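Local coordinates for protein SorB (Sorangium cellulosum, PDB 6B2V) that serves a polyketide assembly line as the pyran synthase domain of sorangicin module nine, closing an oxygen-containing ring in the growing antibiotic chain, at residues 148-151 / 152-155; 162-165 / 166-169; 217-220 / 221-225; 56-60 / 61-65. One frame throughout, in Å; residues are numbered along the deposited sequence.

Contact 1. Residues 148-151 / 152-155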
loop_
_atom_site.group_PDB
_atom_site.type_symbol
_atom_site.label_atom_id
_atom_site.label_comp_id
_atom_site.label_asym_id
_atom_site.label_seq_id
_atom_site.Cartn_x
_atom_site.Cartn_y
_atom_site.Cartn_z
ATOM N N GLU A 148 18.673 -6.377 -14.181
ATOM C CA GLU A 148 19.014 -6.267 -15.581
ATOM C C GLU A 148 18.176 -7.208 -16.466
ATOM O O GLU A 148 17.773 -6.853 -17.536
ATOM C CB GLU A 148 20.516 -6.417 -15.841
ATOM C CG GLU A 148 20.900 -6.820 -17.276
ATOM C CD GLU A 148 20.704 -5.751 -18.352
ATOM O OE1 GLU A 148 20.199 -4.712 -18.065
ATOM O OE2 GLU A 148 21.068 -6.051 -19.473
ATOM N N ALA A 149 17.929 -8.407 -15.963
ATOM C CA ALA A 149 17.124 -9.328 -16.723
ATOM C C ALA A 149 15.738 -8.778 -16.928
ATOM O O ALA A 149 15.212 -8.857 -17.982
ATOM C CB ALA A 149 17.055 -10.649 -16.019
ATOM N N VAL A 150 15.182 -8.197 -15.887
ATOM C CA VAL A 150 13.871 -7.614 -16.009
ATOM C C VAL A 150 13.874 -6.462 -17.009
ATOM O O VAL A 150 13.010 -6.387 -17.797
ATOM C CB VAL A 150 13.336 -7.083 -14.678
ATOM C CG1 VAL A 150 12.009 -6.382 -14.891
ATOM C CG2 VAL A 150 13.180 -8.177 -13.667
ATOM N N ARG A 151 14.900 -5.618 -16.990
ATOM C CA ARG A 151 14.936 -4.511 -17.934
ATOM C C ARG A 151 14.908 -5.029 -19.382
ATOM O O ARG A 151 14.203 -4.519 -20.185
ATOM C CB ARG A 151 16.261 -3.704 -17.850
ATOM C CG ARG A 151 16.494 -2.874 -16.620
ATOM C CD ARG A 151 17.759 -1.984 -16.809
ATOM N NE ARG A 151 17.632 -1.101 -17.940
ATOM C CZ ARG A 151 18.632 -0.595 -18.655
ATOM N NH1 ARG A 151 19.867 -0.893 -18.369
ATOM N NH2 ARG A 151 18.385 0.198 -19.676
ATOM N N THR A 152 15.635 -6.080 -19.671
ATOM C CA THR A 152 15.698 -6.620 -21.016
ATOM C C THR A 152 14.397 -7.187 -21.568
ATOM O O THR A 152 14.268 -7.249 -22.746
ATOM C CB THR A 152 16.845 -7.626 -21.230
ATOM O OG1 THR A 152 16.516 -8.829 -20.606
ATOM C CG2 THR A 152 18.144 -7.084 -20.704
ATOM N N ARG A 153 13.479 -7.542 -20.690
ATOM C CA ARG A 153 12.199 -8.132 -21.075
ATOM C C ARG A 153 10.989 -7.208 -20.923
ATOM O O ARG A 153 9.906 -7.616 -20.938
ATOM C CB ARG A 153 11.988 -9.490 -20.410
ATOM C CG ARG A 153 11.847 -9.478 -18.917
ATOM C CD ARG A 153 11.734 -10.868 -18.356
ATOM N NE ARG A 153 11.398 -10.827 -16.963
ATOM C CZ ARG A 153 12.156 -11.305 -16.006
ATOM N NH1 ARG A 153 13.325 -11.821 -16.295
ATOM N NH2 ARG A 153 11.737 -11.234 -14.781
ATOM N N CYS A 154 11.248 -5.930 -20.742
ATOM C CA CYS A 154 10.193 -4.894 -20.657
ATOM C C CYS A 154 10.476 -3.826 -21.726
ATOM O O CYS A 154 11.158 -2.934 -21.498
ATOM C CB CYS A 154 10.161 -4.165 -19.314
ATOM S SG CYS A 154 9.633 -5.234 -17.922
ATOM N N ALA A 155 9.923 -4.030 -22.901
ATOM C CA ALA A 155 10.207 -3.243 -24.056
ATOM C C ALA A 155 9.613 -1.890 -24.212
ATOM O O ALA A 155 10.129 -1.121 -24.926
ATOM C CB ALA A 155 9.926 -4.087 -25.296
HETATM O O HOH W 1 13.858 -1.780 -20.608
#

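Contact 2. Residues 162-165 / 166-169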
loop_
_atom_site.group_PDB
_atom_site.type_symbol
_atom_site.label_atom_id
_atom_site.label_comp_id
_atom_site.label_asym_id
_atom_site.label_seq_id
_atom_site.Cartn_x
_atom_site.Cartn_y
_atom_site.Cartn_z
ATOM N N THR A 162 2.721 11.637 -17.434
ATOM C CA THR A 162 1.643 11.907 -18.326
ATOM C C THR A 162 0.605 10.810 -18.377
ATOM O O THR A 162 -0.556 11.083 -18.277
ATOM C CB THR A 162 2.193 12.174 -19.743
ATOM O OG1 THR A 162 3.090 13.260 -19.716
ATOM C CG2 THR A 162 1.099 12.483 -20.682
ATOM N N ARG A 163 1.035 9.569 -18.477
ATOM C CA ARG A 163 0.107 8.482 -18.561
ATOM C C ARG A 163 -0.761 8.261 -17.350
ATOM O O ARG A 163 -1.925 8.013 -17.488
ATOM C CB ARG A 163 0.825 7.183 -18.885
ATOM C CG ARG A 163 1.475 7.191 -20.238
ATOM C CD ARG A 163 0.472 7.002 -21.373
ATOM N NE ARG A 163 -0.337 5.818 -21.197
ATOM C CZ ARG A 163 0.041 4.610 -21.576
ATOM N NH1 ARG A 163 1.204 4.436 -22.149
ATOM N NH2 ARG A 163 -0.738 3.588 -21.389
ATOM N N ASN A 164 -0.170 8.275 -16.188
ATOM C CA ASN A 164 -0.933 8.025 -14.990
ATOM C C ASN A 164 -1.870 9.136 -14.619
ATOM O O ASN A 164 -2.952 8.886 -14.211
ATOM C CB ASN A 164 -0.067 7.554 -13.844
ATOM C CG ASN A 164 0.483 6.171 -14.074
ATOM O OD1 ASN A 164 -0.231 5.246 -14.061
ATOM N ND2 ASN A 164 1.764 6.071 -14.287
ATOM N N GLU A 165 -1.436 10.378 -14.812
ATOM C CA GLU A 165 -2.258 11.553 -14.536
ATOM C C GLU A 165 -3.462 11.570 -15.440
ATOM O O GLU A 165 -4.522 11.897 -15.044
ATOM C CB GLU A 165 -1.471 12.843 -14.688
ATOM C CG GLU A 165 -0.545 13.159 -13.536
ATOM C CD GLU A 165 0.136 14.503 -13.695
ATOM O OE1 GLU A 165 0.006 15.102 -14.765
ATOM O OE2 GLU A 165 0.788 14.952 -12.788
ATOM N N ALA A 166 -3.277 11.139 -16.665
ATOM C CA ALA A 166 -4.361 11.071 -17.627
ATOM C C ALA A 166 -5.415 10.067 -17.223
ATOM O O ALA A 166 -6.556 10.163 -17.640
ATOM C CB ALA A 166 -3.835 10.749 -18.997
ATOM N N MET A 167 -4.985 9.110 -16.441
ATOM C CA MET A 167 -5.842 8.063 -15.973
ATOM C C MET A 167 -6.498 8.374 -14.655
ATOM O O MET A 167 -7.157 7.543 -14.129
ATOM C CB MET A 167 -5.154 6.704 -16.032
ATOM C CG MET A 167 -5.079 6.214 -17.487
ATOM S SD MET A 167 -4.462 4.562 -17.764
ATOM C CE MET A 167 -2.897 4.640 -16.842
ATOM N N GLY A 168 -6.331 9.575 -14.153
ATOM C CA GLY A 168 -6.997 9.931 -12.934
ATOM C C GLY A 168 -6.402 9.571 -11.594
ATOM O O GLY A 168 -7.076 9.615 -10.634
ATOM N N MET A 169 -5.117 9.295 -11.563
ATOM C CA MET A 169 -4.462 8.946 -10.314
ATOM C C MET A 169 -4.605 10.079 -9.329
ATOM O O MET A 169 -4.308 11.202 -9.648
ATOM C CB MET A 169 -2.986 8.692 -10.629
ATOM C CG MET A 169 -2.063 8.497 -9.477
ATOM S SD MET A 169 -0.344 8.287 -9.964
ATOM C CE MET A 169 0.086 9.877 -10.688
#

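Contact 3. Residues 217-220 / 221-225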
loop_
_atom_site.group_PDB
_atom_site.type_symbol
_atom_site.label_atom_id
_atom_site.label_comp_id
_atom_site.label_asym_id
_atom_site.label_seq_id
_atom_site.Cartn_x
_atom_site.Cartn_y
_atom_site.Cartn_z
ATOM N N ALA A 217 1.719 -1.420 -10.565
ATOM C CA ALA A 217 0.778 -2.528 -10.629
ATOM C C ALA A 217 -0.588 -2.100 -11.170
ATOM O O ALA A 217 -1.174 -2.798 -11.901
ATOM C CB ALA A 217 0.635 -3.185 -9.257
ATOM N N ILE A 218 -1.053 -0.960 -10.710
ATOM C CA ILE A 218 -2.300 -0.444 -11.195
ATOM C C ILE A 218 -2.206 -0.070 -12.681
ATOM O O ILE A 218 -3.064 -0.370 -13.429
ATOM C CB ILE A 218 -2.771 0.724 -10.350
ATOM C CG1 ILE A 218 -3.136 0.228 -8.987
ATOM C CG2 ILE A 218 -3.942 1.424 -11.008
ATOM C CD1 ILE A 218 -3.191 1.301 -7.949
ATOM N N PHE A 219 -1.087 0.510 -13.063
ATOM C CA PHE A 219 -0.858 0.834 -14.443
ATOM C C PHE A 219 -0.915 -0.453 -15.291
ATOM O O PHE A 219 -1.532 -0.478 -16.300
ATOM C CB PHE A 219 0.503 1.577 -14.561
ATOM C CG PHE A 219 0.975 1.785 -15.955
ATOM C CD1 PHE A 219 1.703 0.836 -16.563
ATOM C CD2 PHE A 219 0.655 2.902 -16.626
ATOM C CE1 PHE A 219 2.125 0.986 -17.849
ATOM C CE2 PHE A 219 1.091 3.085 -17.919
ATOM C CZ PHE A 219 1.817 2.124 -18.520
ATOM N N LEU A 220 -0.310 -1.520 -14.823
ATOM C CA LEU A 220 -0.341 -2.774 -15.520
ATOM C C LEU A 220 -1.774 -3.319 -15.654
ATOM O O LEU A 220 -2.146 -3.822 -16.650
ATOM C CB LEU A 220 0.548 -3.790 -14.811
ATOM C CG LEU A 220 1.175 -4.929 -15.526
ATOM C CD1 LEU A 220 1.828 -4.473 -16.814
ATOM C CD2 LEU A 220 2.212 -5.483 -14.584
ATOM N N SER A 221 -2.556 -3.161 -14.590
ATOM C CA SER A 221 -3.935 -3.631 -14.582
ATOM C C SER A 221 -4.700 -2.929 -15.664
ATOM O O SER A 221 -5.418 -3.531 -16.341
ATOM C CB SER A 221 -4.602 -3.372 -13.202
ATOM O OG SER A 221 -5.898 -3.928 -13.094
ATOM N N LEU A 222 -4.502 -1.641 -15.782
ATOM C CA LEU A 222 -5.155 -0.856 -16.829
ATOM C C LEU A 222 -4.728 -1.237 -18.251
ATOM O O LEU A 222 -5.537 -1.484 -19.094
ATOM C CB LEU A 222 -4.935 0.633 -16.595
ATOM C CG LEU A 222 -5.639 1.151 -15.348
ATOM C CD1 LEU A 222 -5.175 2.566 -15.109
ATOM C CD2 LEU A 222 -7.120 1.125 -15.504
ATOM N N ILE A 223 -3.339 -1.400 -18.355
ATOM C CA ILE A 223 -3.070 -1.613 -19.767
ATOM C C ILE A 223 -3.365 -3.050 -20.186
ATOM O O ILE A 223 -3.926 -3.284 -21.256
ATOM C CB ILE A 223 -1.608 -1.277 -20.120
ATOM C CG1 ILE A 223 -0.651 -2.194 -19.356
ATOM C CG2 ILE A 223 -1.310 0.183 -19.819
ATOM C CD1 ILE A 223 -0.124 -3.349 -20.181
ATOM N N GLN A 224 -3.437 -4.008 -19.292
ATOM C CA GLN A 224 -3.891 -5.305 -19.654
ATOM C C GLN A 224 -5.341 -5.373 -20.054
ATOM O O GLN A 224 -5.709 -6.205 -20.809
ATOM C CB GLN A 224 -3.574 -6.333 -18.586
ATOM C CG GLN A 224 -2.090 -6.641 -18.442
ATOM C CD GLN A 224 -1.822 -7.986 -17.809
ATOM O OE1 GLN A 224 -2.195 -8.209 -16.735
ATOM N NE2 GLN A 224 -1.218 -8.863 -18.533
ATOM N N ASP A 225 -6.156 -4.549 -19.450
ATOM C CA ASP A 225 -7.569 -4.540 -19.725
ATOM C C ASP A 225 -7.981 -3.481 -20.737
ATOM O O ASP A 225 -9.113 -3.315 -21.017
ATOM C CB ASP A 225 -8.362 -4.329 -18.414
ATOM C CG ASP A 225 -9.596 -5.099 -18.370
ATOM O OD1 ASP A 225 -9.694 -6.116 -19.048
ATOM O OD2 ASP A 225 -10.494 -4.671 -17.685
#

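Contact 4. Residues 56-60 / 61-65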
loop_
_atom_site.group_PDB
_atom_site.type_symbol
_atom_site.label_atom_id
_atom_site.label_comp_id
_atom_site.label_asym_id
_atom_site.label_seq_id
_atom_site.Cartn_x
_atom_site.Cartn_y
_atom_site.Cartn_z
ATOM N N MET A 56 -3.262 16.021 1.400
ATOM C CA MET A 56 -3.107 17.088 0.443
ATOM C C MET A 56 -2.454 16.616 -0.837
ATOM O O MET A 56 -2.773 17.086 -1.891
ATOM C CB MET A 56 -2.343 18.229 1.048
ATOM C CG MET A 56 -3.142 18.913 2.112
ATOM S SD MET A 56 -2.737 20.652 2.258
ATOM C CE MET A 56 -1.156 20.391 2.983
ATOM N N ASP A 57 -1.594 15.630 -0.687
ATOM C CA ASP A 57 -0.843 15.019 -1.792
ATOM C C ASP A 57 -1.702 13.975 -2.552
ATOM O O ASP A 57 -1.247 13.363 -3.464
ATOM C CB ASP A 57 0.428 14.308 -1.271
ATOM C CG ASP A 57 1.543 15.268 -0.798
ATOM O OD1 ASP A 57 1.425 16.442 -1.033
ATOM O OD2 ASP A 57 2.491 14.796 -0.167
ATOM N N HIS A 58 -2.926 13.739 -2.109
ATOM C CA HIS A 58 -3.747 12.677 -2.658
ATOM C C HIS A 58 -5.210 13.034 -2.891
ATOM O O HIS A 58 -6.058 12.257 -2.637
ATOM C CB HIS A 58 -3.628 11.477 -1.701
ATOM C CG HIS A 58 -3.862 10.152 -2.319
ATOM N ND1 HIS A 58 -5.045 9.476 -2.164
ATOM C CD2 HIS A 58 -3.084 9.370 -3.083
ATOM C CE1 HIS A 58 -4.973 8.333 -2.793
ATOM N NE2 HIS A 58 -3.791 8.240 -3.355
ATOM N N GLU A 59 -5.477 14.275 -3.228
ATOM C CA GLU A 59 -6.813 14.785 -3.536
ATOM C C GLU A 59 -7.815 14.657 -2.418
ATOM O O GLU A 59 -8.953 14.481 -2.661
ATOM C CB GLU A 59 -7.360 14.216 -4.824
ATOM C CG GLU A 59 -6.556 14.606 -6.050
ATOM C CD GLU A 59 -7.065 14.039 -7.359
ATOM O OE1 GLU A 59 -7.965 13.246 -7.363
ATOM O OE2 GLU A 59 -6.522 14.404 -8.409
ATOM N N GLN A 60 -7.294 14.682 -1.214
ATOM C CA GLN A 60 -8.051 14.610 0.012
ATOM C C GLN A 60 -8.654 13.251 0.310
ATOM O O GLN A 60 -9.438 13.136 1.207
ATOM C CB GLN A 60 -9.127 15.679 0.101
ATOM C CG GLN A 60 -8.621 17.090 -0.122
ATOM C CD GLN A 60 -7.532 17.523 0.816
ATOM O OE1 GLN A 60 -6.555 18.064 0.401
ATOM N NE2 GLN A 60 -7.727 17.341 2.054
ATOM N N LEU A 61 -8.214 12.254 -0.424
ATOM C CA LEU A 61 -8.687 10.892 -0.282
ATOM C C LEU A 61 -7.674 10.083 0.519
ATOM O O LEU A 61 -6.559 10.011 0.187
ATOM C CB LEU A 61 -8.906 10.285 -1.664
ATOM C CG LEU A 61 -9.148 8.785 -1.717
ATOM C CD1 LEU A 61 -10.494 8.437 -1.146
ATOM C CD2 LEU A 61 -9.022 8.239 -3.101
ATOM N N PHE A 62 -8.114 9.447 1.592
ATOM C CA PHE A 62 -7.196 8.701 2.428
ATOM C C PHE A 62 -6.711 7.543 1.599
ATOM O O PHE A 62 -7.478 6.751 1.184
ATOM C CB PHE A 62 -7.961 8.224 3.672
ATOM C CG PHE A 62 -7.107 7.888 4.852
ATOM C CD1 PHE A 62 -6.515 6.688 4.956
ATOM C CD2 PHE A 62 -6.967 8.767 5.884
ATOM C CE1 PHE A 62 -5.770 6.343 6.058
ATOM C CE2 PHE A 62 -6.190 8.455 6.983
ATOM C CZ PHE A 62 -5.588 7.242 7.066
ATOM N N PRO A 63 -5.404 7.430 1.438
ATOM C CA PRO A 63 -4.886 6.395 0.578
ATOM C C PRO A 63 -5.071 5.021 1.140
ATOM O O PRO A 63 -4.887 4.806 2.293
ATOM C CB PRO A 63 -3.389 6.723 0.462
ATOM C CG PRO A 63 -3.270 8.098 0.896
ATOM C CD PRO A 63 -4.340 8.310 1.907
ATOM N N ALA A 64 -5.265 4.083 0.244
ATOM C CA ALA A 64 -5.457 2.693 0.633
ATOM C C ALA A 64 -4.269 2.173 1.441
ATOM O O ALA A 64 -4.377 1.551 2.435
ATOM C CB ALA A 64 -5.633 1.832 -0.610
ATOM N N VAL A 65 -3.105 2.564 0.978
ATOM C CA VAL A 65 -1.875 2.173 1.566
ATOM C C VAL A 65 -1.682 2.712 2.973
ATOM O O VAL A 65 -0.977 2.168 3.732
ATOM C CB VAL A 65 -0.705 2.438 0.581
ATOM C CG1 VAL A 65 -0.223 3.863 0.592
ATOM C CG2 VAL A 65 0.334 1.365 0.551
#

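Contact 1. Residues 148-151 / 152-155
The guanidinium of R153 lies against V150, whose methyl CG2 sits over one face of it, 3.6 Å from NH2. On that face the V150 CA stands 4.0 Å above the plane, over the group's centre, while A149 O approaches obliquely and the A149 CB is 3.9 Å from NH1. R153 reaches back along the helix because CG is wedged between its own N and carbonyl carbon (chi1 66°) and the chain then runs out straight to NE, which forms a salt bridge with E187 on strand 187-192. T152 also turns back: its OG1 donates to A149 O at 2.9 Å. Its CG2 meets E148 OE2 at 3.3 Å, the two side chains crossing at about a right angle. V150's other methyl, CG1, packs on C154 SG at 4.0 Å. The backbone changes pattern here: T152 N still bonds four residues back to E148 O, whereas R153 N bonds to V150 O at 3.2 Å and only weakly to A149 O, which it shares with the T152 hydroxyl, and C154 N bonds weakly to R151 O. Such a shift toward i to i+3 bonding is typical of a helix's last turn, here before strand 156-158 of the C-terminal hotdog.

Contact 2. Residues 162-165 / 166-169
A Schellman motif ends helix 160-166, bringing M169 back over N164 five residues earlier. Its two bonds are G168 N to E165 O at 3.1 Å, and a weak, longer one from M169 N to N164 O at 3.4 Å. G168 holds the left-handed helical conformation (phi 84°, psi 20°) that reverses the chain; at these angles a CB would press against the preceding carbonyl oxygen. The apolar half of the motif is the M169 side chain. It leaves the backbone with CG anti to N (chi1 172°), then bends at its last torsion so that CE rests 3.9 Å from N164 CB. In the C-terminal hotdog this helix end packs on the long helix 207-225, where M169 meets V215. M167 passes N164 at a slant, its CE 3.9 Å from N164 OD1 and 3.6 Å from R163 O. ND2 of N164 bonds to A160 O, but OD1, buried beside M167 CE, has no polar partner in the model. Further back, A166 N keeps the ordinary helical bond to T162 O, and A166 CB lies 3.4 Å from that same oxygen.

Contact 3. Residues 217-220 / 221-225
F219 and I223, one turn apart, cross obliquely, the methyl CG2 of I223 set above one face of the phenyl ring. This is side-chain packing along helix 207-225, the long helix of the C-terminal hotdog fold. The methyl makes a CH-pi contact, 4.1 Å from the ring centroid and 20° off the ring normal, and its position is shifted toward the rim, so that CZ is the nearest ring atom at 3.9 Å. F219 points its ring away from its own N (chi1 171°), which carries it along the helix surface toward I223. The ring also meets H183 edge-to-face, so it fills the join between its own helix, helix 160-166 and strand 178-183. The other branch of I223 goes to L220: CD1 meets CD1 tip to tip at 4.1 Å, the side chains slanted against each other. I223 CG1 lies between the backbone N and the carbonyl carbon (chi1 62°), which sends CD1 to L220 and leaves CG2 for F219. On another side of the helix, I218 CG2 and L222 CD1 are farther apart, at 4.4 Å, and W230 adds to the packing on I218. The backbone beneath is regular, with S221, L222, I223 and Q224 each bonded four residues back; I223 N to F219 O is 2.9 Å. S221 OG bonds to R231, and the Q224 amide to Y268, R255 and D185, tying the helix to its surroundings. Where Q224 sets out toward them, its CG passes 3.3 Å from L220 O.

Contact 4. Residues 56-60 / 61-65
Two hydrogen bonds join H58 to L61. In the backbone, L61 N donates to H58 O at 3.1 Å, closing a type I' beta turn. E59 and Q60 fill the two corner positions with positive phi angles, as that turn requires. From the side chain, H58 ND1 donates to L61 O at 2.8 Å. This bond is bent, 143° at the hydrogen, with the oxygen at the ring edge but tilted 24° from the ring plane. Turned away from the backbone N at its first torsion, H58 brings the ND1 edge of its imidazole to the L61 carbonyl. The ND1 bond and P63 on the face hold the ring, while the backbone bond closes the turn.

The nonpolar contacts lie on the ring. P63 covers one face, its CG 3.9 Å from the centroid and only 14° off the normal, a CH-pi contact; P63 CB comes 4.0 Å from CE1. L61 CD2 comes to the CE1 edge of the imidazole at 4.1 Å, close to the ring plane, while P63 lies over a face.

In dehydratases of this family a histidine of the N-terminal hotdog faces an acidic residue on the long helix of the C-terminal one. H58 probably occupies the histidine's place; the helix residue it touches here is N211, an asparagine. The loop runs from helix 53-56 into helix 64-77, with L61 against F232 of strand 232-241, and H58 and P63 against N211 of helix 207-225.

How the contacts relate
Contacts 2 and 3 form one packed unit, with centres 12 Å apart: M167 SD meets L222 CD1 at 3.4 Å, N164 OD1 meets F219 CD2 at 3.6 Å, and R163 NH2 lies 3.8 Å from I223 CG2. Contact 1 stands at the far end of the C-terminal hotdog, its nearest atoms about 8 Å from contact 3 and about 21 Å from contact 4. Contact 4 lies in the N-terminal hotdog, its centre 15 Å from that of contact 2, and barely touches it through M169 O and E59 OE2. Helix 207-225 links the sites: it carries contact 3 on its later turns and, earlier, reaches contact 4, probably at the active site.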